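Local coordinates for Blr3880 protein (Bradyrhizobium japonicum, PDB 2OOD) that probably catalyses the zinc-dependent hydrolytic deamination of guanine to xanthine and ammonia, a step of purine degradation, at residues Ile80-Thr85 and Glu118-Phe123; Arg86-Tyr91 and Thr325-Gly330; Ile108-Arg113 and Pro143-Glu148; Thr134-Thr139 and Arg159-Leu164. One frame throughout, in Å; residues are numbered along the deposited sequence.

Interaction 1 (Ile80-Thr85 and Glu118-Phe123); sequences IHLPQT and EGVKRF. With ZN (zinc ion), chain B; GUN (guanine), chain C.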
# COMPACT_ATOMS: atom_id res chain seq x y z
N ILE A 80 -14.17 1.46 -11.08
CA ILE A 80 -13.09 2.33 -11.58
C ILE A 80 -13.71 3.52 -12.28
O ILE A 80 -14.86 3.47 -12.69
CB ILE A 80 -12.14 1.66 -12.62
CG1 ILE A 80 -12.59 0.24 -12.92
CG2 ILE A 80 -10.70 1.72 -12.15
CD1 ILE A 80 -13.83 0.17 -13.74
N HIS A 81 -12.94 4.59 -12.41
CA HIS A 81 -13.38 5.80 -13.08
C HIS A 81 -12.49 6.00 -14.30
O HIS A 81 -11.36 6.47 -14.18
CB HIS A 81 -13.24 7.01 -12.14
CG HIS A 81 -14.27 7.07 -11.06
ND1 HIS A 81 -15.50 7.67 -11.23
CD2 HIS A 81 -14.24 6.65 -9.77
CE1 HIS A 81 -16.18 7.62 -10.10
NE2 HIS A 81 -15.43 7.01 -9.19
N LEU A 82 -12.99 5.62 -15.47
CA LEU A 82 -12.24 5.75 -16.72
C LEU A 82 -11.55 7.10 -16.93
O LEU A 82 -10.35 7.15 -17.19
CB LEU A 82 -13.16 5.47 -17.91
CG LEU A 82 -12.79 6.13 -19.24
CD1 LEU A 82 -11.47 5.59 -19.75
CD2 LEU A 82 -13.89 5.88 -20.25
N PRO A 83 -12.30 8.21 -16.81
CA PRO A 83 -11.71 9.53 -17.01
C PRO A 83 -10.73 9.99 -15.94
O PRO A 83 -10.21 11.11 -16.01
CB PRO A 83 -12.94 10.44 -17.11
CG PRO A 83 -13.89 9.78 -16.17
CD PRO A 83 -13.74 8.32 -16.50
N GLN A 84 -10.46 9.15 -14.95
CA GLN A 84 -9.52 9.52 -13.90
C GLN A 84 -8.17 8.80 -14.05
O GLN A 84 -7.28 8.95 -13.21
CB GLN A 84 -10.13 9.24 -12.54
CG GLN A 84 -11.25 10.20 -12.19
CD GLN A 84 -11.98 9.81 -10.93
OE1 GLN A 84 -11.37 9.31 -9.99
NE2 GLN A 84 -13.28 10.03 -10.90
N THR A 85 -8.04 8.05 -15.14
CA THR A 85 -6.84 7.29 -15.46
C THR A 85 -5.54 8.07 -15.33
O THR A 85 -4.51 7.52 -14.95
CB THR A 85 -6.91 6.74 -16.90
OG1 THR A 85 -8.01 5.83 -17.02
CG2 THR A 85 -5.62 6.04 -17.29
N GLU A 118 -7.90 8.12 -26.49
CA GLU A 118 -6.58 7.82 -25.95
C GLU A 118 -6.66 7.35 -24.50
O GLU A 118 -5.95 6.42 -24.11
CB GLU A 118 -5.67 9.04 -26.03
CG GLU A 118 -4.26 8.67 -26.38
CD GLU A 118 -3.23 9.53 -25.67
OE1 GLU A 118 -3.42 10.77 -25.62
OE2 GLU A 118 -2.24 8.94 -25.16
N GLY A 119 -7.51 8.00 -23.70
CA GLY A 119 -7.67 7.61 -22.32
C GLY A 119 -8.19 6.18 -22.25
O GLY A 119 -7.65 5.36 -21.51
N VAL A 120 -9.23 5.89 -23.02
CA VAL A 120 -9.80 4.55 -23.04
C VAL A 120 -8.75 3.51 -23.37
O VAL A 120 -8.77 2.40 -22.83
CB VAL A 120 -10.93 4.44 -24.08
CG1 VAL A 120 -11.33 2.98 -24.25
CG2 VAL A 120 -12.12 5.28 -23.66
N LYS A 121 -7.83 3.87 -24.25
CA LYS A 121 -6.76 2.97 -24.66
C LYS A 121 -5.83 2.71 -23.48
O LYS A 121 -5.51 1.57 -23.16
CB LYS A 121 -5.98 3.60 -25.82
CG LYS A 121 -4.86 2.73 -26.35
CD LYS A 121 -3.71 3.59 -26.88
CE LYS A 121 -2.60 2.74 -27.49
NZ LYS A 121 -2.13 1.65 -26.57
N ARG A 122 -5.38 3.79 -22.84
CA ARG A 122 -4.48 3.67 -21.70
C ARG A 122 -5.16 3.04 -20.49
O ARG A 122 -4.53 2.32 -19.71
CB ARG A 122 -3.94 5.05 -21.33
CG ARG A 122 -3.00 5.61 -22.37
CD ARG A 122 -2.83 7.09 -22.18
NE ARG A 122 -1.84 7.64 -23.09
CZ ARG A 122 -0.54 7.36 -23.05
NH1 ARG A 122 -0.06 6.51 -22.14
NH2 ARG A 122 0.29 7.93 -23.92
N PHE A 123 -6.45 3.31 -20.35
CA PHE A 123 -7.24 2.77 -19.25
C PHE A 123 -7.25 1.24 -19.35
O PHE A 123 -6.94 0.55 -18.38
CB PHE A 123 -8.66 3.32 -19.34
CG PHE A 123 -9.61 2.75 -18.34
CD1 PHE A 123 -9.53 3.09 -17.00
CD2 PHE A 123 -10.63 1.89 -18.75
CE1 PHE A 123 -10.45 2.59 -16.08
CE2 PHE A 123 -11.55 1.38 -17.84
CZ PHE A 123 -11.46 1.74 -16.50
ZN ZN B . -15.87 6.02 -7.35
N9 GUN C . -18.71 9.97 -6.23
C8 GUN C . -18.80 11.25 -5.78
N7 GUN C . -17.72 11.58 -5.13
C5 GUN C . -16.86 10.54 -5.12
C6 GUN C . -15.55 10.32 -4.58
O6 GUN C . -14.95 11.20 -3.96
N1 GUN C . -14.97 9.07 -4.78
C2 GUN C . -15.63 8.07 -5.48
N2 GUN C . -15.02 6.84 -5.68
N3 GUN C . -16.83 8.27 -5.99
C4 GUN C . -17.48 9.47 -5.83
O HOH W 1 -13.50 6.98 -7.27
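Phe-123 reaches out of helix 113-129 and wedges its ring between Ile-80, Leu-82 and Thr-85, where strand 70-81 ends and the chain turns. CG stands anti to the backbone N (chi1 175°), which carries the ring off the helix and under the turn. Leu-82 CA lies over one face in a CH-pi contact, 4.0 Å from the ring centroid. Ile-80 comes in at the edge, with CB 3.9 Å from Phe-123 CZ, and Thr-85 OG1 approaches near the ring plane at CD1. Leu-82 CD1 fills the space beside Phe-123 CB at 3.6 Å, while its CD2 meets Val-120 CG2 at 3.9 Å; CD1 also lies against the Gly-119 backbone. The Thr-85 hydroxyl is spent on its own turn, donating to Leu-82 O (2.7 Å), which also accepts from Thr-85 N. With an alanine here in place of Phe-123 the ring is gone, which would probably leave a gap between the helix and the Ile-80 and Leu-82 side chains.

The outer side is looser. Arg-122 brushes Thr-85 with its CB, then leads away to pair with Glu-118 and to meet Trp-420 of the second subunit in a cation-pi contact.

In this amidohydrolase TIM barrel the strand alternates: Ile-80 faces the helix, and His-81, its neighbour, turns away to bind zinc through NE2 at 2.1 Å. Apolar packing behind the strand thus backs a metal ligand, which is likely to help fix where the imidazole presents its nitrogen.

Interaction 2 (Arg86-Tyr91 and Thr325-Gly330); sequences RVLGAY and TDVGGG. With ZN (zinc ion), chain B; GUN (guanine), chain C.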
# COMPACT_ATOMS: atom_id res chain seq x y z
N ARG A 86 -5.59 9.36 -15.65
CA ARG A 86 -4.40 10.19 -15.63
C ARG A 86 -4.16 10.99 -14.36
O ARG A 86 -3.09 11.57 -14.19
CB ARG A 86 -4.44 11.14 -16.82
CG ARG A 86 -3.13 11.84 -17.13
CD ARG A 86 -3.27 12.68 -18.38
NE ARG A 86 -1.98 13.17 -18.83
CZ ARG A 86 -1.80 13.94 -19.90
NH1 ARG A 86 -2.85 14.31 -20.63
NH2 ARG A 86 -0.58 14.34 -20.24
N VAL A 87 -5.14 10.99 -13.45
CA VAL A 87 -5.01 11.77 -12.22
C VAL A 87 -5.17 10.99 -10.91
O VAL A 87 -5.75 11.50 -9.95
CB VAL A 87 -6.02 12.95 -12.24
CG1 VAL A 87 -5.66 13.92 -13.35
CG2 VAL A 87 -7.43 12.42 -12.47
N LEU A 88 -4.61 9.78 -10.84
CA LEU A 88 -4.76 8.96 -9.64
C LEU A 88 -3.92 9.23 -8.39
O LEU A 88 -3.85 8.38 -7.51
CB LEU A 88 -4.63 7.48 -10.00
CG LEU A 88 -3.59 6.93 -10.97
CD1 LEU A 88 -2.29 7.66 -10.87
CD2 LEU A 88 -3.38 5.47 -10.65
N GLY A 89 -3.29 10.38 -8.28
CA GLY A 89 -2.50 10.62 -7.09
C GLY A 89 -2.60 12.06 -6.65
O GLY A 89 -1.61 12.63 -6.19
N ALA A 90 -3.78 12.65 -6.79
CA ALA A 90 -4.00 14.04 -6.41
C ALA A 90 -3.69 14.25 -4.93
O ALA A 90 -4.15 13.49 -4.07
CB ALA A 90 -5.44 14.45 -6.71
N TYR A 91 -2.93 15.29 -4.64
CA TYR A 91 -2.54 15.59 -3.27
C TYR A 91 -3.48 16.44 -2.39
O TYR A 91 -4.22 17.30 -2.87
CB TYR A 91 -1.16 16.26 -3.28
CG TYR A 91 -0.81 16.92 -1.97
CD1 TYR A 91 -0.47 16.15 -0.86
CD2 TYR A 91 -0.88 18.29 -1.81
CE1 TYR A 91 -0.22 16.74 0.38
CE2 TYR A 91 -0.64 18.89 -0.58
CZ TYR A 91 -0.30 18.11 0.51
OH TYR A 91 -0.02 18.71 1.73
N THR A 325 -10.83 -0.91 -7.15
CA THR A 325 -9.61 -0.11 -7.12
C THR A 325 -10.02 1.33 -6.88
O THR A 325 -9.48 2.01 -6.01
CB THR A 325 -8.86 -0.16 -8.47
OG1 THR A 325 -9.77 0.15 -9.54
CG2 THR A 325 -8.25 -1.53 -8.70
N ASP A 326 -11.00 1.77 -7.66
CA ASP A 326 -11.51 3.12 -7.60
C ASP A 326 -10.45 4.11 -8.07
O ASP A 326 -10.25 5.15 -7.44
CB ASP A 326 -11.95 3.47 -6.19
CG ASP A 326 -12.78 4.74 -6.15
OD1 ASP A 326 -13.69 4.85 -6.99
OD2 ASP A 326 -12.54 5.62 -5.28
N VAL A 327 -9.79 3.78 -9.18
CA VAL A 327 -8.75 4.65 -9.70
C VAL A 327 -9.22 6.10 -9.79
O VAL A 327 -10.24 6.44 -10.37
CB VAL A 327 -8.22 4.18 -11.06
CG1 VAL A 327 -7.43 5.29 -11.73
CG2 VAL A 327 -7.32 2.99 -10.84
N GLY A 328 -8.40 6.95 -9.18
CA GLY A 328 -8.67 8.35 -9.08
C GLY A 328 -8.55 8.44 -7.58
O GLY A 328 -7.52 8.85 -7.05
N GLY A 329 -9.60 7.99 -6.90
CA GLY A 329 -9.62 7.99 -5.45
C GLY A 329 -8.52 7.08 -4.97
O GLY A 329 -7.76 7.44 -4.08
N GLY A 330 -8.44 5.89 -5.58
CA GLY A 330 -7.41 4.93 -5.23
C GLY A 330 -6.18 5.19 -6.08
O GLY A 330 -6.29 5.74 -7.17
ZN ZN B . -15.87 6.02 -7.35
N9 GUN C . -18.71 9.97 -6.23
C8 GUN C . -18.80 11.25 -5.78
N7 GUN C . -17.72 11.58 -5.13
C5 GUN C . -16.86 10.54 -5.12
C6 GUN C . -15.55 10.32 -4.58
O6 GUN C . -14.95 11.20 -3.96
N1 GUN C . -14.97 9.07 -4.78
C2 GUN C . -15.63 8.07 -5.48
N2 GUN C . -15.02 6.84 -5.68
N3 GUN C . -16.83 8.27 -5.99
C4 GUN C . -17.48 9.47 -5.83
O HOH W 2 -6.27 11.41 -7.24
O HOH W 3 -5.36 8.31 -5.55
O HOH W 1 -13.50 6.98 -7.27
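Leu-88 meets Val-327 and the glycine turn after it, joining two loops at the catalytic mouth of the amidohydrolase TIM barrel, one following strand 70-81 and the other strand 320-323. Its side chain begins among backbone atoms: CB lies 3.7 Å from Gly-330 O and 3.9 Å from Gly-328 N. The same CB also meets Val-327 CG1 at 4.0 Å. Farther out, CD2 reaches that methyl at 4.2 Å. Val-327 offers its CG1 because it stands anti to the backbone N (chi1 165°). Beyond the two loops, Phe-333 packs on both side chains, and Val-447 of the second subunit touches Leu-88.

Gly-328 has backbone angles at which a CB would jam against the preceding carbonyl oxygen, so glycine suits the turn; at Gly-329 a CB would run into Asp-326 OD2. That aspartate holds zinc through OD1 at 2.5 Å, with His-79, His-81 and His-234 as the other protein ligands, and its carboxylate lies beside N2 of guanine, the amino group lost on going to xanthine. Ser-298 hydrogen-bonds OD2. Between the loops, one water donates to Val-87 O (2.8 Å) and Gly-328 O (2.9 Å) and accepts from Ala-90 N.

Interaction 3 (Ile108-Arg113 and Pro143-Glu148); sequences IKYKDR and PVATEE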
# COMPACT_ATOMS: atom_id res chain seq x y z
N ILE A 108 -13.57 16.57 -17.73
CA ILE A 108 -14.21 17.41 -18.73
C ILE A 108 -13.51 17.30 -20.09
O ILE A 108 -14.11 17.58 -21.13
CB ILE A 108 -14.25 18.88 -18.24
CG1 ILE A 108 -15.20 19.69 -19.12
CG2 ILE A 108 -12.86 19.47 -18.24
CD1 ILE A 108 -15.50 21.08 -18.58
N LYS A 109 -12.24 16.89 -20.08
CA LYS A 109 -11.46 16.74 -21.32
C LYS A 109 -12.00 15.61 -22.20
O LYS A 109 -11.79 15.60 -23.41
CB LYS A 109 -10.00 16.43 -21.01
CG LYS A 109 -9.28 17.44 -20.15
CD LYS A 109 -7.84 16.98 -19.93
CE LYS A 109 -7.05 17.94 -19.07
NZ LYS A 109 -5.65 17.46 -18.88
N TYR A 110 -12.68 14.65 -21.58
CA TYR A 110 -13.22 13.53 -22.32
C TYR A 110 -14.40 13.89 -23.22
O TYR A 110 -15.01 13.01 -23.84
CB TYR A 110 -13.59 12.39 -21.36
CG TYR A 110 -12.37 11.67 -20.83
CD1 TYR A 110 -11.47 12.32 -19.99
CD2 TYR A 110 -12.07 10.37 -21.21
CE1 TYR A 110 -10.31 11.69 -19.55
CE2 TYR A 110 -10.92 9.74 -20.78
CZ TYR A 110 -10.04 10.40 -19.95
OH TYR A 110 -8.88 9.77 -19.53
N LYS A 111 -14.71 15.18 -23.27
CA LYS A 111 -15.79 15.70 -24.12
C LYS A 111 -15.25 15.54 -25.54
O LYS A 111 -15.99 15.22 -26.48
CB LYS A 111 -16.02 17.19 -23.86
CG LYS A 111 -17.29 17.54 -23.13
CD LYS A 111 -17.46 19.06 -23.10
CE LYS A 111 -18.73 19.47 -22.36
NZ LYS A 111 -18.81 20.96 -22.12
N ASP A 112 -13.95 15.78 -25.66
CA ASP A 112 -13.19 15.69 -26.91
C ASP A 112 -12.98 14.20 -27.21
O ASP A 112 -12.38 13.49 -26.40
CB ASP A 112 -11.86 16.40 -26.71
CG ASP A 112 -10.97 16.32 -27.93
OD1 ASP A 112 -10.70 17.38 -28.53
OD2 ASP A 112 -10.55 15.19 -28.28
N ARG A 113 -13.46 13.74 -28.36
CA ARG A 113 -13.35 12.32 -28.70
C ARG A 113 -11.93 11.78 -28.89
O ARG A 113 -11.70 10.59 -28.68
CB ARG A 113 -14.18 12.01 -29.94
CG ARG A 113 -14.33 10.53 -30.20
CD ARG A 113 -15.16 10.30 -31.43
NE ARG A 113 -16.53 10.80 -31.28
CZ ARG A 113 -17.45 10.27 -30.48
NH1 ARG A 113 -17.16 9.21 -29.74
NH2 ARG A 113 -18.67 10.79 -30.44
N PRO A 143 -21.54 11.58 -23.38
CA PRO A 143 -21.66 10.26 -24.00
C PRO A 143 -20.39 9.79 -24.74
O PRO A 143 -20.17 8.59 -24.90
CB PRO A 143 -22.86 10.42 -24.94
CG PRO A 143 -23.70 11.43 -24.23
CD PRO A 143 -22.67 12.44 -23.76
N VAL A 144 -19.57 10.74 -25.18
CA VAL A 144 -18.33 10.44 -25.90
C VAL A 144 -17.48 9.39 -25.18
O VAL A 144 -17.22 8.31 -25.72
CB VAL A 144 -17.49 11.72 -26.09
CG1 VAL A 144 -16.19 11.40 -26.81
CG2 VAL A 144 -18.28 12.74 -26.87
N ALA A 145 -17.04 9.72 -23.97
CA ALA A 145 -16.21 8.81 -23.18
C ALA A 145 -16.83 7.42 -23.09
O ALA A 145 -16.13 6.41 -23.18
CB ALA A 145 -16.00 9.39 -21.80
N THR A 146 -18.15 7.35 -22.91
CA THR A 146 -18.81 6.05 -22.81
C THR A 146 -18.78 5.29 -24.13
O THR A 146 -18.57 4.07 -24.15
CB THR A 146 -20.29 6.20 -22.38
OG1 THR A 146 -20.34 6.71 -21.04
CG2 THR A 146 -21.00 4.86 -22.42
N GLU A 147 -18.99 5.99 -25.24
CA GLU A 147 -18.98 5.35 -26.55
C GLU A 147 -17.60 4.78 -26.85
O GLU A 147 -17.47 3.62 -27.23
CB GLU A 147 -19.38 6.34 -27.65
CG GLU A 147 -20.76 6.95 -27.47
CD GLU A 147 -20.99 8.13 -28.40
OE1 GLU A 147 -19.99 8.71 -28.87
OE2 GLU A 147 -22.17 8.50 -28.63
N GLU A 148 -16.57 5.60 -26.66
CA GLU A 148 -15.20 5.14 -26.92
C GLU A 148 -14.80 3.96 -26.05
O GLU A 148 -14.03 3.11 -26.49
CB GLU A 148 -14.21 6.29 -26.71
CG GLU A 148 -14.29 7.39 -27.76
CD GLU A 148 -14.17 6.85 -29.18
OE1 GLU A 148 -13.27 6.02 -29.43
OE2 GLU A 148 -14.96 7.26 -30.05
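The backbones of Tyr-110 and Arg-113 run past the first turn of helix 143-156, with CA atoms 5.7 Å apart between Tyr-110 and Ala-145 and 6.0 Å between Arg-113 and Val-144. The small Ala-145 allows this approach: its CB meets Tyr-110 CB at 3.9 Å. Val-144 pushes CG1 in beneath Arg-113, 3.5 Å from its CA, and the same methyl lies over one face of the guanidinium, toward its rim.

The arginine chain is extended to CD and then bends (chi3 -63°), which brings the guanidinium back over the valine and onto two successive glutamates. NH1 and NH2 both donate to Glu-147 OE1, NH2 at 2.9 Å, a fork onto one oxygen, with the guanidinium and the Glu-147 carboxylate nearly coplanar (15° apart). NH1 also reaches Glu-148 OE2 at 3.0 Å, on the lone pair anti to the other oxygen, with this carboxylate turned 62° from the guanidinium. These three residues form a salt-bridge network at the rim of the TIM barrel, between the start of helix 113-129 and its neighbour, helix 143-156. A long arginine suits the place because its several N-H groups can serve both acids at once; a leucine in its place would probably leave the two carboxylates close together without their shared counter-charge. Glu-147 OE2 has a second partner, Arg-188.

Tyr-110 meets Tyr-115 edge-to-face, and Trp-420 of the second subunit packs on it. Asp-112 is the N-cap of helix 113-129, its OD2 accepting from Tyr-115 N.

Interaction 4 (Thr134-Thr139 and Arg159-Leu164); sequences TCQAFT and RVIAGL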
# COMPACT_ATOMS: atom_id res chain seq x y z
N THR A 134 -12.18 -7.75 -16.34
CA THR A 134 -13.56 -7.25 -16.30
C THR A 134 -13.68 -6.14 -15.27
O THR A 134 -13.13 -6.23 -14.17
CB THR A 134 -14.56 -8.37 -15.94
OG1 THR A 134 -14.44 -9.46 -16.87
CG2 THR A 134 -15.98 -7.85 -15.95
N CYS A 135 -14.41 -5.08 -15.62
CA CYS A 135 -14.58 -3.96 -14.70
C CYS A 135 -15.90 -3.21 -14.88
O CYS A 135 -16.48 -3.20 -15.96
CB CYS A 135 -13.43 -2.96 -14.88
SG CYS A 135 -13.50 -2.00 -16.42
N GLN A 136 -16.38 -2.60 -13.80
CA GLN A 136 -17.59 -1.80 -13.83
C GLN A 136 -17.06 -0.38 -13.76
O GLN A 136 -16.62 0.07 -12.71
CB GLN A 136 -18.48 -2.11 -12.62
CG GLN A 136 -19.72 -1.26 -12.55
CD GLN A 136 -20.71 -1.79 -11.55
OE1 GLN A 136 -20.35 -2.10 -10.42
NE2 GLN A 136 -21.97 -1.89 -11.96
N ALA A 137 -17.11 0.33 -14.88
CA ALA A 137 -16.56 1.67 -14.95
C ALA A 137 -17.47 2.88 -14.97
O ALA A 137 -18.53 2.89 -15.59
CB ALA A 137 -15.63 1.75 -16.15
N PHE A 138 -17.02 3.92 -14.28
CA PHE A 138 -17.71 5.19 -14.25
C PHE A 138 -17.06 5.97 -15.38
O PHE A 138 -15.88 5.79 -15.68
CB PHE A 138 -17.46 5.90 -12.92
CG PHE A 138 -18.30 5.40 -11.79
CD1 PHE A 138 -19.58 5.90 -11.59
CD2 PHE A 138 -17.84 4.38 -10.96
CE1 PHE A 138 -20.38 5.40 -10.56
CE2 PHE A 138 -18.64 3.88 -9.94
CZ PHE A 138 -19.91 4.39 -9.74
N THR A 139 -17.83 6.83 -16.03
CA THR A 139 -17.30 7.63 -17.13
C THR A 139 -17.60 9.08 -16.79
O THR A 139 -17.82 9.41 -15.62
CB THR A 139 -17.99 7.21 -18.44
OG1 THR A 139 -19.41 7.37 -18.32
CG2 THR A 139 -17.70 5.75 -18.74
N ARG A 159 -15.55 -8.36 -21.30
CA ARG A 159 -16.84 -8.11 -20.69
C ARG A 159 -16.63 -6.89 -19.81
O ARG A 159 -15.71 -6.85 -18.99
CB ARG A 159 -17.30 -9.30 -19.84
CG ARG A 159 -18.66 -9.07 -19.21
CD ARG A 159 -19.28 -10.37 -18.76
NE ARG A 159 -19.69 -11.20 -19.88
CZ ARG A 159 -20.59 -10.84 -20.80
NH1 ARG A 159 -21.18 -9.65 -20.73
NH2 ARG A 159 -20.92 -11.68 -21.78
N VAL A 160 -17.49 -5.89 -19.99
CA VAL A 160 -17.37 -4.65 -19.25
C VAL A 160 -18.72 -4.04 -18.92
O VAL A 160 -19.62 -4.05 -19.76
CB VAL A 160 -16.55 -3.63 -20.07
CG1 VAL A 160 -16.63 -2.26 -19.43
CG2 VAL A 160 -15.10 -4.07 -20.16
N ILE A 161 -18.85 -3.51 -17.70
CA ILE A 161 -20.08 -2.85 -17.26
C ILE A 161 -19.78 -1.36 -17.26
O ILE A 161 -18.82 -0.92 -16.65
CB ILE A 161 -20.47 -3.20 -15.79
CG1 ILE A 161 -20.27 -4.69 -15.50
CG2 ILE A 161 -21.94 -2.86 -15.56
CD1 ILE A 161 -21.32 -5.57 -16.10
N ALA A 162 -20.60 -0.57 -17.95
CA ALA A 162 -20.37 0.87 -17.97
C ALA A 162 -21.62 1.65 -18.38
O ALA A 162 -22.65 1.06 -18.70
CB ALA A 162 -19.22 1.20 -18.91
N GLY A 163 -21.53 2.97 -18.35
CA GLY A 163 -22.67 3.78 -18.72
C GLY A 163 -22.45 5.26 -18.52
O GLY A 163 -21.47 5.67 -17.90
N LEU A 164 -23.36 6.07 -19.07
CA LEU A 164 -23.27 7.52 -18.95
C LEU A 164 -23.42 7.89 -17.48
O LEU A 164 -24.43 7.57 -16.85
CB LEU A 164 -24.38 8.18 -19.77
CG LEU A 164 -24.38 9.71 -19.79
CD1 LEU A 164 -23.12 10.22 -20.48
CD2 LEU A 164 -25.61 10.19 -20.51
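The flat peptide groups around Cys-135 and Ile-161 are joined by hydrogen bonds across the seam of two parallel strands; the side chains of Gln-136 and Ile-161 lie on one face of this pair, and those of Cys-135, Val-160, Ala-137 and Ala-162 on the other. This is part of the TIM barrel wall, the two strands of a beta-alpha-beta unit whose helix is 143-156. The short strand segments run at 12° to each other.

Ile-161 holds the seam with both its polar backbone atoms: its N donates to Cys-135 O (3.0 Å), and its O accepts from Ala-137 N at 2.8 Å, met nearly along the C=O axis. The Gln-136 and Ile-161 side chains pass at a slant, CG of the glutamine 3.9 Å from Ile-161 CB. On the opposite face Val-160 CG1 lies over Cys-135 O at 3.6 Å, and Cys-135 and Ala-137 pack against Ile-80 of the next strand. Ala-162 CB lies 3.8 Å from Ala-137 O. The ring of Phe-138, which looks away from strand 160-166, stacks with the zinc ligands His-81 and His-234.

At the N-terminal end of the pair Thr-134 and Arg-159 lie side by side, pointing the same way; the methyl CG2 of the threonine rests by Arg-159 O, while the arginine's NE forms a salt bridge to Glu-403. At the C-terminal end Thr-139, just past its strand, has OG1 placed between the backbone N and the carbonyl carbon (chi1 58°). That hydroxyl pairs with Thr-146 OG1 and donates to Gly-163 O at 2.7 Å.

In the fold
Going along the chain from the N terminus, interaction 1 closes a loop from the end of strand 70-81 to helix 113-129. Interaction 2 opens just inside that loop but closes far later, after strand 320-323, so the two cross; both touch zinc and guanine, and together they bring the first and the last barrel strands to one metal site. Interaction 3 opens before interaction 1 has closed and ends on helix 143-156, crossing it, while nested within interaction 2. Interaction 4 opens after interaction 1 closes, crosses interaction 3 and is also nested in interaction 2, seaming strands 132-138 and 160-166. Backbone bonds from Ile-80 and Leu-82 to Phe-138 link interactions 1 and 4.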